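Local coordinates for protein tubulin-specific chaperone, putative (Trypanosoma brucei, PDB 4B6M) that probably binds alpha-tubulin and microtubule plus ends as tubulin-binding cofactor B, of which this chain is the CAP-Gly domain, at residues G17-S22 and E44-G49. Numbering follows the deposited sequence.
Sequences GDRLGS and EPVGKG. With FMT (formic acid), chain C.
Arg-19, at the start of strand 19-26, faces Val-46 in the loop that follows strand 36-42, their CA atoms 7.2 Å apart. No direct backbone hydrogen bond joins the two segments; one water bridges them, donating to Leu-20 O (2.7 Å) and accepting from Glu-44 N. An inverse gamma turn centred on Pro-45 is closed by the bond from Val-46 N to Glu-44 O; just after it, the CB of Val-46 points toward the strand. Asp-18 and Arg-19 form a G1 beta bulge opposite Cys-14, at the turn linking strands 11-14 and 19-26 in the antiparallel sheet of this SH3-like CAP-Gly domain. The methylenes of Arg-19 slide antiparallel past Val-46, CD resting 3.7 Å from CG2. A bend at chi3 (-64°) then carries the guanidinium to the carbonyl of Val-46, where Arg-19 NH1 donates to Val-46 O at 2.9 Å, bent to 137° at the hydrogen and above the carbonyl plane. A formic acid molecule, probably from the crystallisation liquor, lies at the edge of the guanidinium, nearly coplanar with it: Arg-19 NH1 donates to its O2 (2.8 Å) and NH2 to its O1 (2.9 Å), both nearly straight. Lys-48 N also donates to O2, at 3.0 Å. Arg-19 NH2 also hydrogen-bonds to Arg-15 O.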
# COMPACT_ATOMS: atom_id res chain seq x y z
N GLY A 17 5.14 4.10 11.35
CA GLY A 17 5.33 2.91 12.17
C GLY A 17 5.90 1.65 11.53
O GLY A 17 5.68 0.55 12.06
N ASP A 18 6.60 1.83 10.41
CA ASP A 18 7.33 0.76 9.71
C ASP A 18 6.45 -0.44 9.43
O ASP A 18 6.71 -1.57 9.88
CB ASP A 18 8.63 0.37 10.46
CG ASP A 18 9.66 1.49 10.46
OD1 ASP A 18 9.78 2.18 9.43
OD2 ASP A 18 10.34 1.68 11.48
N ARG A 19 5.40 -0.18 8.67
CA ARG A 19 4.45 -1.22 8.36
C ARG A 19 4.90 -1.96 7.11
O ARG A 19 5.13 -1.38 6.04
CB ARG A 19 3.06 -0.61 8.21
CG ARG A 19 2.53 0.05 9.47
CD ARG A 19 1.20 0.74 9.23
NE ARG A 19 1.32 1.86 8.29
CZ ARG A 19 0.32 2.26 7.51
NH1 ARG A 19 -0.86 1.62 7.55
NH2 ARG A 19 0.48 3.29 6.69
N LEU A 20 5.06 -3.27 7.25
CA LEU A 20 5.61 -4.09 6.20
C LEU A 20 4.57 -4.49 5.15
O LEU A 20 3.48 -4.91 5.50
CB LEU A 20 6.15 -5.35 6.87
CG LEU A 20 6.83 -6.35 5.98
CD1 LEU A 20 7.96 -5.69 5.23
CD2 LEU A 20 7.36 -7.46 6.91
N GLY A 21 4.89 -4.37 3.86
CA GLY A 21 3.93 -4.85 2.83
C GLY A 21 4.42 -4.94 1.40
O GLY A 21 5.62 -4.87 1.13
N SER A 22 3.48 -5.13 0.47
CA SER A 22 3.77 -5.26 -0.95
C SER A 22 3.00 -4.21 -1.70
O SER A 22 1.80 -4.02 -1.44
CB SER A 22 3.31 -6.63 -1.45
OG SER A 22 4.08 -7.66 -0.81
N GLU A 44 0.34 -7.56 7.86
CA GLU A 44 -0.43 -7.59 9.09
C GLU A 44 -1.63 -6.65 8.92
O GLU A 44 -1.62 -5.79 8.04
CB GLU A 44 0.46 -7.16 10.26
CG GLU A 44 1.68 -8.08 10.33
CD GLU A 44 2.47 -8.08 11.63
OE1 GLU A 44 1.99 -7.57 12.65
OE2 GLU A 44 3.58 -8.67 11.62
N PRO A 45 -2.67 -6.83 9.73
CA PRO A 45 -3.88 -6.04 9.48
C PRO A 45 -3.79 -4.61 10.06
O PRO A 45 -4.57 -4.21 10.94
CB PRO A 45 -4.99 -6.90 10.10
CG PRO A 45 -4.28 -7.71 11.15
CD PRO A 45 -2.94 -8.01 10.57
N VAL A 46 -2.86 -3.85 9.48
CA VAL A 46 -2.52 -2.49 9.89
C VAL A 46 -2.91 -1.44 8.83
O VAL A 46 -2.55 -0.26 8.93
CB VAL A 46 -1.02 -2.35 10.28
CG1 VAL A 46 -0.72 -3.15 11.57
CG2 VAL A 46 -0.09 -2.71 9.11
N GLY A 47 -3.60 -1.88 7.78
CA GLY A 47 -4.02 -0.93 6.76
C GLY A 47 -5.28 -0.20 7.20
O GLY A 47 -6.15 -0.80 7.81
N LYS A 48 -5.40 1.07 6.83
CA LYS A 48 -6.63 1.81 7.03
C LYS A 48 -7.84 1.26 6.26
O LYS A 48 -8.97 1.57 6.60
CB LYS A 48 -6.41 3.27 6.57
CG LYS A 48 -5.47 4.04 7.47
CD LYS A 48 -6.14 4.27 8.81
CE LYS A 48 -5.21 4.98 9.76
NZ LYS A 48 -5.05 6.42 9.39
N GLY A 49 -7.61 0.50 5.18
CA GLY A 49 -8.71 0.06 4.33
C GLY A 49 -8.55 -1.33 3.77
O GLY A 49 -7.93 -2.20 4.37
C FMT C . -2.82 3.36 5.17
O1 FMT C . -1.90 4.18 5.36
O2 FMT C . -2.92 2.28 5.70
O HOH W 1 2.31 -5.19 7.97